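Local coordinates for undecaprenyl pyrophosphate synthase (Campylobacter jejuni, PDB 3UGS), which probably catalyses the condensation of isopentenyl diphosphate with allylic diphosphates to build undecaprenyl diphosphate, working as a homodimer with magnesium, at residues Met47-Ser52 against Arg211-Phe216; Glu62-Pro67 against Leu102-Asp107; Arg137-Arg142 against Leu186-Tyr191; Asp170-Val175 against Ser182-Trp187. All blocks are in the same frame, centred on the assembly; numbering follows the deposited sequence.

All four contacts belong to one fold, a six-stranded parallel sheet flanked by helices. Contacts 1, 3 and 4 are buried, whereas contact 2 is only partly buried, on the side of the chain's centre opposite contact 1. Contact 1 is mostly aliphatic and joins the turn that ends helix 34-48 to helix 206-218; contact 2 is a cation-pi stack between two loops. Contacts 3 and 4 share Leu186 and Trp187 in the loop between strands 171-175 and 193-197, but contact 3 is a hydrogen-bonded carboxylate-amide-water cluster, and contact 4 combines apolar packing with phosphate binding. Helix 206-218 of contact 1 also packs on strand 171-175 of contact 4. Contacts 2, 3 and 4 touch the second subunit.

Contact 1 of 4, residues Met47-Ser52 against Arg211-Phe216; sequences MEENIS and RIIKEF
Ile213 faces both Glu49 and Ile51, and its branched side chain accounts for about half of the 128 Å² buried here. Its two arms have separate tasks. The CD1 methyl meets the CD1 of Ile51 at 3.8 Å, the two isoleucines reaching toward each other tip to tip. The other arm, CG2, lies against one side of the Glu49 carboxylate, with Glu49 OE1 3.4 Å from Ile213 CG2. Glu49 comes from the opposite direction: chi1 (-68°) sets Glu49 CG 4.1 Å from Ile213 CD1, and the bend at chi2 (-78°) then swings the carboxylate round to Ile213 CG2.

The contact joins the end of helix 34-48 to helix 206-218. The first of these closes in a Schellman motif at Asn50, whose positive phi turns the chain so that Ile51, just beyond the turn, points at the second helix. Val45 and Cys46 extend the apolar patch along helix 34-48. No hydrogen bond crosses between the segments, where van der Waals packing holds the contact and Glu48 salt bridges to Lys206 and Lys210 add charge pairing alongside. The carboxylate of Glu49, a partly exposed residue, borders that patch, its OE2 in a long, weak ion pair with Arg217.

Contact 2 of 4, residues Glu62-Pro67 against Leu102-Asp107; sequences ENWKRP and LSRLED
Trp64, probably a substrate-binding residue as in relatives, stands in the loop between strand 53-60 and helix 68-88 and takes the guanidinium of Arg104 flat on one face of its indole. The two side chains slide past each other in opposite directions, and their planes are nearly parallel, 16° apart. Arg104 CZ lies 3.7 Å from Trp64 CD1, which sits over the centre of the guanidinium. This is an off-centre cation-pi stack: CZ is 4.2 Å from the centroid of the five-membered ring of Trp64, 33° off the ring normal. A bend at chi3 (86°) of Arg104 carries NE and both terminal nitrogens across the pyrrole side of the indole, with NH2 reaching back as far as Trp64 CG.

The benzo half of the ring meets the second loop differently. Trp64 CZ2 lies 3.6 Å from the backbone O of Arg104, and the CD2 methyl of Leu105 comes up at the ring edge, near its plane, 4.1 Å from the same CZ2. The indole N-H is directed outside the two loops: NE1 hydrogen-bonds to Ser133 OG, which would hold the rotation of the ring on which the guanidinium lies.

Phe59 adds an edge-to-face ring contact to the same tryptophan. Both loops meet strand 126-134: Ser133 touches Arg104 and Leu105 and bonds Trp64; Leu105 also reaches Ile132, and Phe75 of helix 68-88 closes over it. The contact thus joins the loops preceding helices 68-88 and 107-120 across that strand.

Contact 3 of 4, residues Arg137-Arg142 against Leu186-Tyr191; sequences RDEIIR and LWQCSY
Gln188 reaches across to Glu139 of helix 136-149 with its amide. From CB, which points neither at the helix nor away from it, the chain bends at chi2 (93°) and so swings the amide over to the carboxylate. Gln188 CD comes within 3.8 Å of Glu139 OE1. Gln188 NE2 donates to Glu139 OE1 over 3.0 Å in an almost straight bond (172°); Glu139 OE1 lies in the plane of the Gln188 amide, and the N-H meets it on the syn side, somewhat out of the carboxylate plane. A second, weak bond runs from Gln188 NE2 to Glu139 OE2 at 3.1 Å. Gln188 OE1 instead accepts from a water 2.8 Å away. That water also donates to Glu139 OE1 and takes the backbone N-H of Trp187, closing a small network between helix and loop.

Alongside, Ile140 crosses Trp187 at about a right angle, its CD1 4.0 Å from Trp187 CB and at the edge of the indole, whose NE1 bonds Thr160. Beyond the segments, Glu139 OE1 pairs with Tyr134 OH, OE2 with the backbone N of Leu165, and Gln188 NE2 has the O of Leu165; Trp187 O accepts from Arg137 of the second subunit.

The buried carboxylate of Glu139 is therefore met by an amide, a water, a hydroxyl and a backbone N-H, a setting consistent with its staying ionised without an arginine or lysine among these partners.

Contact 4 of 4, residues Asp170-Val175 against Ser182-Trp187; sequences DLMLRV and SNFLLW. With FFT ((2Z,6Z)-3,7,11-trimethyldodeca-2,6,10-trien-1-yl dihydrogen phosphate), chain C.
Met172, on strand 171-175, packs against Phe184, while two residues further along Arg174 meets Ser182 by way of the ligand phosphate. The first is the tight part. Met172 CG stands anti to the backbone N (chi1 176°), after which the chain bends twice and brings its methyl to the ring: Met172 CE lies 3.3 Å from Phe184 CD2. Met172 SD lies 4.9 Å from the centroid of the Phe184 ring, an oblique Met-aromatic contact. Leu185 closes in on both, its CB 4.3 Å from Met172 CE and its CD1 over one face of the Phe184 ring, toward the rim. Phe57 stacks on the same ring.

At the other end the segments join more loosely. Arg174 NH2 and Ser182 OG stay 3.9 Å apart without a direct bond, bridged by the phosphate of the bound farnesyl monophosphate. Arg174 grips it with two N-H groups, NH1 to O1 at 2.7 Å and NH2 to O3 at 2.8 Å, with the phosphorus in the guanidinium plane. Ser182 OG donates to the same O3 at 2.6 Å; Gly16 N and Arg180 NE also bond the ligand.

Arg174 NH2 is also bonded to the O of Arg180. Apolar packing thus joins loop to strand, while in the substrate pocket the positive charge of the Arg174 guanidinium would balance the anion and the Ser182 hydroxyl adds a neutral donor.

Contact 1 of 4, residues Met47-Ser52 against Arg211-Phe216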
# COMPACT_ATOMS: atom_id res chain seq x y z
N MET A 47 1.85 -11.98 21.94
CA MET A 47 1.15 -13.04 22.72
C MET A 47 0.24 -12.44 23.81
O MET A 47 -0.95 -12.72 23.92
CB MET A 47 2.14 -14.03 23.36
CG MET A 47 2.80 -14.94 22.33
SD MET A 47 4.26 -15.85 22.86
CE MET A 47 3.70 -17.52 22.52
N GLU A 48 0.86 -11.57 24.59
CA GLU A 48 0.17 -10.86 25.70
C GLU A 48 -1.04 -10.10 25.17
O GLU A 48 -2.06 -9.99 25.83
CB GLU A 48 1.11 -9.88 26.43
CG GLU A 48 2.26 -10.56 27.16
CD GLU A 48 3.26 -9.57 27.76
OE1 GLU A 48 2.95 -8.36 27.86
OE2 GLU A 48 4.39 -10.00 28.11
N GLU A 49 -0.89 -9.61 23.95
CA GLU A 49 -1.94 -8.78 23.28
C GLU A 49 -2.92 -9.52 22.38
O GLU A 49 -3.80 -8.95 21.77
CB GLU A 49 -1.30 -7.65 22.49
CG GLU A 49 -0.64 -6.61 23.40
CD GLU A 49 -1.64 -5.64 24.04
OE1 GLU A 49 -1.27 -4.45 24.15
OE2 GLU A 49 -2.79 -6.03 24.40
N ASN A 50 -2.74 -10.82 22.32
CA ASN A 50 -3.55 -11.66 21.40
C ASN A 50 -3.46 -11.25 19.91
O ASN A 50 -4.42 -11.24 19.16
CB ASN A 50 -5.02 -11.69 21.85
CG ASN A 50 -5.79 -12.85 21.23
OD1 ASN A 50 -5.25 -13.95 21.07
ND2 ASN A 50 -7.05 -12.61 20.89
N ILE A 51 -2.26 -10.87 19.50
CA ILE A 51 -1.95 -10.66 18.06
C ILE A 51 -1.49 -12.01 17.49
O ILE A 51 -0.43 -12.47 17.77
CB ILE A 51 -0.87 -9.59 17.86
CG1 ILE A 51 -1.41 -8.23 18.32
CG2 ILE A 51 -0.39 -9.56 16.41
CD1 ILE A 51 -0.40 -7.09 18.21
N SER A 52 -2.33 -12.64 16.67
CA SER A 52 -2.09 -14.03 16.20
C SER A 52 -0.97 -14.11 15.14
O SER A 52 -0.26 -15.09 15.02
CB SER A 52 -3.35 -14.68 15.64
OG SER A 52 -3.80 -13.96 14.51
N ARG A 211 1.93 0.64 23.72
CA ARG A 211 1.34 1.99 23.53
C ARG A 211 0.77 2.22 22.12
O ARG A 211 -0.38 2.60 21.89
CB ARG A 211 2.41 3.04 23.79
CG ARG A 211 1.86 4.34 24.31
CD ARG A 211 2.00 5.47 23.31
NE ARG A 211 3.37 5.69 22.85
CZ ARG A 211 3.66 6.15 21.64
NH1 ARG A 211 2.69 6.43 20.79
NH2 ARG A 211 4.92 6.32 21.25
N ILE A 212 1.67 1.96 21.18
CA ILE A 212 1.39 1.95 19.74
C ILE A 212 0.16 1.07 19.45
O ILE A 212 -0.76 1.42 18.72
CB ILE A 212 2.61 1.41 18.95
CG1 ILE A 212 3.70 2.51 18.85
CG2 ILE A 212 2.16 0.89 17.57
CD1 ILE A 212 5.06 2.01 18.42
N ILE A 213 0.17 -0.08 20.07
CA ILE A 213 -0.97 -1.00 19.99
C ILE A 213 -2.27 -0.37 20.54
O ILE A 213 -3.34 -0.53 19.98
CB ILE A 213 -0.70 -2.34 20.69
CG1 ILE A 213 0.06 -3.26 19.74
CG2 ILE A 213 -1.99 -3.00 21.13
CD1 ILE A 213 0.88 -4.33 20.41
N LYS A 214 -2.14 0.30 21.67
CA LYS A 214 -3.30 0.97 22.35
C LYS A 214 -3.84 2.06 21.41
O LYS A 214 -5.02 2.24 21.18
CB LYS A 214 -2.93 1.59 23.71
N GLU A 215 -2.90 2.78 20.85
CA GLU A 215 -3.21 3.83 19.91
C GLU A 215 -4.05 3.32 18.72
O GLU A 215 -5.11 3.87 18.36
CB GLU A 215 -1.93 4.49 19.40
CG GLU A 215 -2.16 5.66 18.46
N PHE A 216 -3.53 2.27 18.10
CA PHE A 216 -4.22 1.60 16.99
C PHE A 216 -5.64 1.14 17.39
O PHE A 216 -6.59 1.19 16.59
CB PHE A 216 -3.44 0.38 16.46
CG PHE A 216 -4.31 -0.63 15.76
CD1 PHE A 216 -4.58 -0.50 14.39
CD2 PHE A 216 -4.94 -1.63 16.48
CE1 PHE A 216 -5.43 -1.39 13.76
CE2 PHE A 216 -5.79 -2.52 15.85
CZ PHE A 216 -6.02 -2.42 14.51

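Contact 2 of 4, residues Glu62-Pro67 against Leu102-Asp107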
# COMPACT_ATOMS: atom_id res chain seq x y z
N GLU A 62 13.18 -6.94 -5.17
CA GLU A 62 14.07 -5.81 -5.63
C GLU A 62 15.47 -5.82 -4.98
O GLU A 62 16.46 -5.39 -5.57
CB GLU A 62 13.44 -4.44 -5.37
CG GLU A 62 12.23 -4.15 -6.23
CD GLU A 62 11.03 -4.96 -5.74
OE1 GLU A 62 10.49 -5.76 -6.54
OE2 GLU A 62 10.66 -4.83 -4.52
N ASN A 63 15.52 -6.33 -3.75
CA ASN A 63 16.78 -6.48 -2.99
C ASN A 63 17.84 -7.29 -3.75
O ASN A 63 19.04 -7.23 -3.47
CB ASN A 63 16.57 -7.13 -1.62
CG ASN A 63 15.89 -6.20 -0.60
OD1 ASN A 63 15.29 -6.66 0.38
ND2 ASN A 63 15.99 -4.91 -0.83
N TRP A 64 17.37 -8.06 -4.73
CA TRP A 64 18.29 -8.85 -5.60
C TRP A 64 19.21 -7.98 -6.43
O TRP A 64 20.16 -8.45 -7.02
CB TRP A 64 17.54 -9.79 -6.50
CG TRP A 64 16.94 -10.95 -5.75
CD1 TRP A 64 15.59 -11.24 -5.54
CD2 TRP A 64 17.67 -12.01 -5.09
NE1 TRP A 64 15.45 -12.39 -4.80
CE2 TRP A 64 16.67 -12.91 -4.52
CE3 TRP A 64 19.01 -12.31 -4.94
CZ2 TRP A 64 17.03 -14.06 -3.82
CZ3 TRP A 64 19.35 -13.46 -4.25
CH2 TRP A 64 18.39 -14.31 -3.69
N LYS A 65 18.90 -6.71 -6.51
CA LYS A 65 19.72 -5.77 -7.31
C LYS A 65 20.73 -5.05 -6.44
O LYS A 65 21.53 -4.22 -6.91
CB LYS A 65 18.87 -4.76 -8.06
CG LYS A 65 18.13 -5.35 -9.26
CD LYS A 65 16.63 -5.08 -9.15
N ARG A 66 20.68 -5.37 -5.16
CA ARG A 66 21.70 -4.92 -4.20
C ARG A 66 23.07 -5.51 -4.54
O ARG A 66 23.16 -6.63 -5.04
CB ARG A 66 21.38 -5.39 -2.78
CG ARG A 66 20.46 -4.49 -1.97
CD ARG A 66 20.32 -5.16 -0.61
NE ARG A 66 19.35 -4.57 0.27
CZ ARG A 66 19.61 -3.63 1.16
NH1 ARG A 66 20.84 -3.14 1.28
NH2 ARG A 66 18.64 -3.16 1.93
N PRO A 67 24.14 -4.79 -4.20
CA PRO A 67 25.49 -5.35 -4.33
C PRO A 67 25.58 -6.72 -3.69
O PRO A 67 24.98 -7.00 -2.66
CB PRO A 67 26.35 -4.36 -3.56
CG PRO A 67 25.59 -3.07 -3.58
CD PRO A 67 24.14 -3.43 -3.62
N LEU A 102 10.32 -18.30 -3.05
CA LEU A 102 11.38 -19.03 -2.34
C LEU A 102 12.27 -19.77 -3.33
O LEU A 102 13.38 -20.21 -2.99
CB LEU A 102 10.83 -20.04 -1.34
CG LEU A 102 10.04 -19.55 -0.14
CD1 LEU A 102 9.71 -20.76 0.71
CD2 LEU A 102 10.76 -18.46 0.66
N SER A 103 11.77 -19.90 -4.56
CA SER A 103 12.50 -20.65 -5.62
C SER A 103 13.78 -19.93 -6.03
O SER A 103 14.66 -20.52 -6.63
CB SER A 103 11.65 -20.93 -6.87
OG SER A 103 11.77 -19.86 -7.80
N ARG A 104 13.86 -18.66 -5.68
CA ARG A 104 15.05 -17.78 -6.01
C ARG A 104 16.19 -17.93 -5.00
O ARG A 104 17.26 -17.36 -5.15
CB ARG A 104 14.64 -16.31 -6.21
CG ARG A 104 13.97 -16.08 -7.58
CD ARG A 104 13.63 -14.62 -7.85
NE ARG A 104 14.73 -13.83 -8.44
CZ ARG A 104 14.59 -12.57 -8.87
NH1 ARG A 104 13.41 -11.96 -8.82
NH2 ARG A 104 15.65 -11.93 -9.37
N LEU A 105 15.94 -18.76 -4.00
CA LEU A 105 16.89 -18.96 -2.90
C LEU A 105 17.82 -20.15 -3.10
O LEU A 105 17.46 -21.18 -3.66
CB LEU A 105 16.18 -19.10 -1.55
CG LEU A 105 15.30 -17.91 -1.09
CD1 LEU A 105 14.49 -18.30 0.15
CD2 LEU A 105 16.10 -16.64 -0.80
N GLU A 106 19.04 -20.00 -2.61
CA GLU A 106 19.99 -21.13 -2.58
C GLU A 106 19.35 -22.33 -1.87
O GLU A 106 18.57 -22.19 -0.95
CB GLU A 106 21.31 -20.77 -1.90
CG GLU A 106 22.21 -19.85 -2.71
CD GLU A 106 23.58 -19.63 -2.05
OE1 GLU A 106 23.78 -20.09 -0.91
OE2 GLU A 106 24.46 -18.99 -2.68
N ASP A 107 19.76 -23.50 -2.32
CA ASP A 107 19.26 -24.80 -1.77
C ASP A 107 19.35 -24.93 -0.27
O ASP A 107 18.40 -25.30 0.38
CB ASP A 107 20.05 -25.98 -2.37
CG ASP A 107 19.69 -26.24 -3.82
OD1 ASP A 107 18.55 -25.91 -4.19
OD2 ASP A 107 20.55 -26.76 -4.56

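Contact 3 of 4, residues Arg137-Arg142 against Leu186-Tyr191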
# COMPACT_ATOMS: atom_id res chain seq x y z
N ARG A 137 3.86 -7.29 -5.38
CA ARG A 137 3.42 -7.33 -6.77
C ARG A 137 3.52 -8.77 -7.30
O ARG A 137 2.64 -9.29 -7.94
CB ARG A 137 4.21 -6.37 -7.66
CG ARG A 137 3.75 -4.92 -7.57
CD ARG A 137 4.67 -4.01 -8.38
NE ARG A 137 4.32 -2.58 -8.30
CZ ARG A 137 4.73 -1.66 -9.17
NH1 ARG A 137 5.48 -2.02 -10.18
NH2 ARG A 137 4.40 -0.38 -9.03
N ASP A 138 4.63 -9.39 -6.97
CA ASP A 138 4.93 -10.79 -7.34
C ASP A 138 3.95 -11.71 -6.65
O ASP A 138 3.43 -12.61 -7.24
CB ASP A 138 6.40 -11.14 -6.98
CG ASP A 138 6.74 -12.65 -7.12
OD1 ASP A 138 6.96 -13.11 -8.24
OD2 ASP A 138 6.85 -13.37 -6.10
N GLU A 139 3.71 -11.49 -5.37
CA GLU A 139 2.74 -12.31 -4.61
C GLU A 139 1.37 -12.24 -5.31
O GLU A 139 0.68 -13.23 -5.59
CB GLU A 139 2.61 -11.85 -3.18
CG GLU A 139 1.82 -12.84 -2.30
CD GLU A 139 1.30 -12.22 -0.99
OE1 GLU A 139 1.37 -10.95 -0.79
OE2 GLU A 139 0.78 -13.01 -0.15
N ILE A 140 1.01 -11.02 -5.66
CA ILE A 140 -0.28 -10.76 -6.34
C ILE A 140 -0.41 -11.52 -7.68
O ILE A 140 -1.44 -12.11 -8.01
CB ILE A 140 -0.55 -9.27 -6.55
CG1 ILE A 140 -0.78 -8.58 -5.19
CG2 ILE A 140 -1.76 -9.06 -7.47
CD1 ILE A 140 -0.99 -7.09 -5.30
N ILE A 141 0.67 -11.51 -8.44
CA ILE A 141 0.73 -12.24 -9.75
C ILE A 141 0.61 -13.73 -9.55
O ILE A 141 -0.12 -14.42 -10.23
CB ILE A 141 2.00 -11.93 -10.58
CG1 ILE A 141 1.66 -10.92 -11.69
CG2 ILE A 141 2.41 -13.16 -11.40
CD1 ILE A 141 1.30 -9.53 -11.30
N ARG A 142 1.33 -14.21 -8.57
CA ARG A 142 1.32 -15.63 -8.21
C ARG A 142 -0.06 -16.07 -7.73
O ARG A 142 -0.51 -17.18 -7.98
CB ARG A 142 2.42 -15.98 -7.18
CG ARG A 142 3.84 -15.76 -7.75
CD ARG A 142 5.00 -16.41 -7.01
NE ARG A 142 5.29 -15.62 -5.81
CZ ARG A 142 4.84 -15.90 -4.60
NH1 ARG A 142 5.09 -15.07 -3.59
NH2 ARG A 142 4.15 -17.01 -4.40
N LEU A 186 1.19 -5.16 -0.05
CA LEU A 186 0.31 -4.08 -0.58
C LEU A 186 -1.18 -4.44 -0.57
O LEU A 186 -2.06 -3.67 -0.17
CB LEU A 186 0.76 -3.65 -1.96
CG LEU A 186 2.19 -3.04 -1.97
CD1 LEU A 186 2.72 -2.82 -3.41
CD2 LEU A 186 2.24 -1.74 -1.15
N TRP A 187 -1.47 -5.62 -1.06
CA TRP A 187 -2.88 -6.05 -1.17
C TRP A 187 -3.55 -6.12 0.20
O TRP A 187 -4.64 -5.59 0.44
CB TRP A 187 -2.97 -7.40 -1.87
CG TRP A 187 -4.38 -7.90 -2.04
CD1 TRP A 187 -5.19 -8.49 -1.10
CD2 TRP A 187 -5.16 -7.88 -3.26
NE1 TRP A 187 -6.38 -8.82 -1.65
CE2 TRP A 187 -6.41 -8.50 -2.95
CE3 TRP A 187 -4.92 -7.46 -4.56
CZ2 TRP A 187 -7.38 -8.67 -3.88
CZ3 TRP A 187 -5.90 -7.60 -5.48
CH2 TRP A 187 -7.11 -8.21 -5.16
N GLN A 188 -2.85 -6.77 1.09
CA GLN A 188 -3.28 -6.97 2.48
C GLN A 188 -3.45 -5.64 3.26
O GLN A 188 -4.25 -5.50 4.20
CB GLN A 188 -2.32 -7.88 3.20
CG GLN A 188 -2.25 -9.31 2.67
CD GLN A 188 -1.14 -9.46 1.61
OE1 GLN A 188 -0.65 -8.46 1.08
NE2 GLN A 188 -0.73 -10.71 1.33
N CYS A 189 -2.72 -4.64 2.81
CA CYS A 189 -2.66 -3.35 3.50
C CYS A 189 -3.68 -2.33 3.01
O CYS A 189 -3.65 -1.18 3.39
CB CYS A 189 -1.24 -2.75 3.40
SG CYS A 189 -0.04 -3.48 4.58
N SER A 190 -4.59 -2.76 2.15
CA SER A 190 -5.50 -1.79 1.50
C SER A 190 -6.11 -0.84 2.52
O SER A 190 -6.13 0.38 2.32
CB SER A 190 -6.61 -2.44 0.67
OG SER A 190 -7.30 -3.39 1.42
N TYR A 191 -6.60 -1.47 3.59
CA TYR A 191 -7.17 -0.76 4.77
C TYR A 191 -6.38 -0.88 6.11
O TYR A 191 -6.87 -0.57 7.19
CB TYR A 191 -8.61 -1.20 4.99
CG TYR A 191 -9.51 -0.53 3.99
CD1 TYR A 191 -9.95 0.79 4.18
CD2 TYR A 191 -9.87 -1.18 2.82
CE1 TYR A 191 -10.75 1.43 3.24
CE2 TYR A 191 -10.66 -0.54 1.87
CZ TYR A 191 -11.09 0.76 2.09
OH TYR A 191 -11.89 1.36 1.14
O HOH W 1 0.36 -8.05 -1.53

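Contact 4 of 4, residues Asp170-Val175 against Ser182-Trp187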
# COMPACT_ATOMS: atom_id res chain seq x y z
N ASP A 170 -3.77 -5.44 9.88
CA ASP A 170 -4.47 -4.43 10.73
C ASP A 170 -3.61 -3.25 11.02
O ASP A 170 -4.02 -2.10 10.88
CB ASP A 170 -4.92 -5.05 12.03
CG ASP A 170 -5.87 -6.24 11.78
OD1 ASP A 170 -6.94 -6.04 11.11
OD2 ASP A 170 -5.53 -7.36 12.22
N LEU A 171 -2.38 -3.57 11.40
CA LEU A 171 -1.32 -2.56 11.65
C LEU A 171 -0.00 -2.82 10.92
O LEU A 171 0.64 -3.85 11.07
CB LEU A 171 -1.05 -2.40 13.13
CG LEU A 171 -0.09 -1.25 13.44
CD1 LEU A 171 -0.62 0.09 12.95
CD2 LEU A 171 0.23 -1.17 14.91
N MET A 172 0.37 -1.83 10.13
CA MET A 172 1.66 -1.78 9.44
C MET A 172 2.57 -0.78 10.16
O MET A 172 2.41 0.42 10.06
CB MET A 172 1.51 -1.42 7.97
CG MET A 172 2.82 -1.25 7.21
SD MET A 172 3.75 -2.78 7.02
CE MET A 172 2.99 -3.61 5.65
N LEU A 173 3.55 -1.34 10.85
CA LEU A 173 4.54 -0.59 11.59
C LEU A 173 5.90 -0.49 10.87
O LEU A 173 6.58 -1.46 10.59
CB LEU A 173 4.71 -1.18 12.99
CG LEU A 173 5.76 -0.54 13.92
CD1 LEU A 173 5.29 0.78 14.52
CD2 LEU A 173 6.08 -1.53 15.03
N ARG A 174 6.26 0.73 10.54
CA ARG A 174 7.60 1.02 10.01
C ARG A 174 8.50 1.47 11.17
O ARG A 174 8.18 2.40 11.90
CB ARG A 174 7.56 2.09 8.91
CG ARG A 174 8.88 2.82 8.68
CD ARG A 174 9.95 1.95 7.99
NE ARG A 174 9.60 1.62 6.60
CZ ARG A 174 10.45 1.23 5.65
NH1 ARG A 174 11.74 1.08 5.91
NH2 ARG A 174 10.02 0.97 4.43
N VAL A 175 9.59 0.76 11.38
CA VAL A 175 10.61 1.20 12.32
C VAL A 175 11.83 1.70 11.56
O VAL A 175 12.64 0.95 11.02
CB VAL A 175 11.04 0.11 13.29
CG1 VAL A 175 11.95 0.71 14.35
CG2 VAL A 175 9.82 -0.55 13.93
N SER A 182 7.47 -0.13 0.50
CA SER A 182 8.48 -0.88 -0.25
C SER A 182 8.05 -2.29 -0.61
O SER A 182 8.64 -3.27 -0.20
CB SER A 182 9.78 -0.92 0.53
OG SER A 182 10.32 0.36 0.56
N ASN A 183 7.00 -2.37 -1.41
CA ASN A 183 6.51 -3.66 -1.98
C ASN A 183 6.18 -4.72 -0.93
O ASN A 183 6.30 -5.93 -1.14
CB ASN A 183 7.53 -4.24 -2.96
CG ASN A 183 6.89 -5.04 -4.10
OD1 ASN A 183 5.67 -5.05 -4.25
ND2 ASN A 183 7.71 -5.73 -4.89
N PHE A 184 5.76 -4.21 0.23
CA PHE A 184 5.45 -5.06 1.39
C PHE A 184 3.95 -5.19 1.60
O PHE A 184 3.28 -4.27 2.06
CB PHE A 184 6.16 -4.57 2.67
CG PHE A 184 6.14 -5.57 3.80
CD1 PHE A 184 6.39 -6.91 3.59
CD2 PHE A 184 5.88 -5.15 5.09
CE1 PHE A 184 6.36 -7.81 4.65
CE2 PHE A 184 5.84 -6.04 6.15
CZ PHE A 184 6.09 -7.38 5.92
N LEU A 185 3.44 -6.38 1.28
CA LEU A 185 2.03 -6.73 1.58
C LEU A 185 0.99 -5.66 1.14
O LEU A 185 0.03 -5.30 1.83
CB LEU A 185 1.86 -6.91 3.07
CG LEU A 185 2.74 -8.00 3.72
CD1 LEU A 185 2.58 -7.95 5.23
CD2 LEU A 185 2.41 -9.38 3.12
N LEU A 186 1.19 -5.16 -0.05
CA LEU A 186 0.31 -4.08 -0.58
C LEU A 186 -1.18 -4.44 -0.57
O LEU A 186 -2.06 -3.67 -0.17
CB LEU A 186 0.76 -3.65 -1.96
CG LEU A 186 2.19 -3.04 -1.97
CD1 LEU A 186 2.72 -2.82 -3.41
CD2 LEU A 186 2.24 -1.74 -1.15
N TRP A 187 -1.47 -5.62 -1.06
CA TRP A 187 -2.88 -6.05 -1.17
C TRP A 187 -3.55 -6.12 0.20
O TRP A 187 -4.64 -5.59 0.44
CB TRP A 187 -2.97 -7.40 -1.87
CG TRP A 187 -4.38 -7.90 -2.04
CD1 TRP A 187 -5.19 -8.49 -1.10
CD2 TRP A 187 -5.16 -7.88 -3.26
NE1 TRP A 187 -6.38 -8.82 -1.65
CE2 TRP A 187 -6.41 -8.50 -2.95
CE3 TRP A 187 -4.92 -7.46 -4.56
CZ2 TRP A 187 -7.38 -8.67 -3.88
CZ3 TRP A 187 -5.90 -7.60 -5.48
CH2 TRP A 187 -7.11 -8.21 -5.16
O3 FFT C . 12.00 0.98 2.45
P FFT C . 13.39 0.50 2.75
O1 FFT C . 13.76 0.63 4.20
O2 FFT C . 14.38 1.03 1.74
O FFT C . 13.43 -1.11 2.52
C14 FFT C . 12.77 -2.01 3.43
C13 FFT C . 12.76 -3.42 2.90
C11 FFT C . 13.27 -4.45 3.57
C12 FFT C . 13.25 -5.81 3.00
C10 FFT C . 13.79 -4.29 4.98
C9 FFT C . 15.20 -4.78 5.12
C8 FFT C . 15.77 -4.31 6.44
C6 FFT C . 16.10 -5.18 7.42
C7 FFT C . 16.70 -4.72 8.73
C5 FFT C . 15.88 -6.65 7.20
C4 FFT C . 16.95 -7.37 7.99
C3 FFT C . 17.08 -8.82 7.59
C1 FFT C . 17.71 -9.67 8.43
C2 FFT C . 18.28 -9.18 9.75
C FFT C . 17.83 -11.13 8.03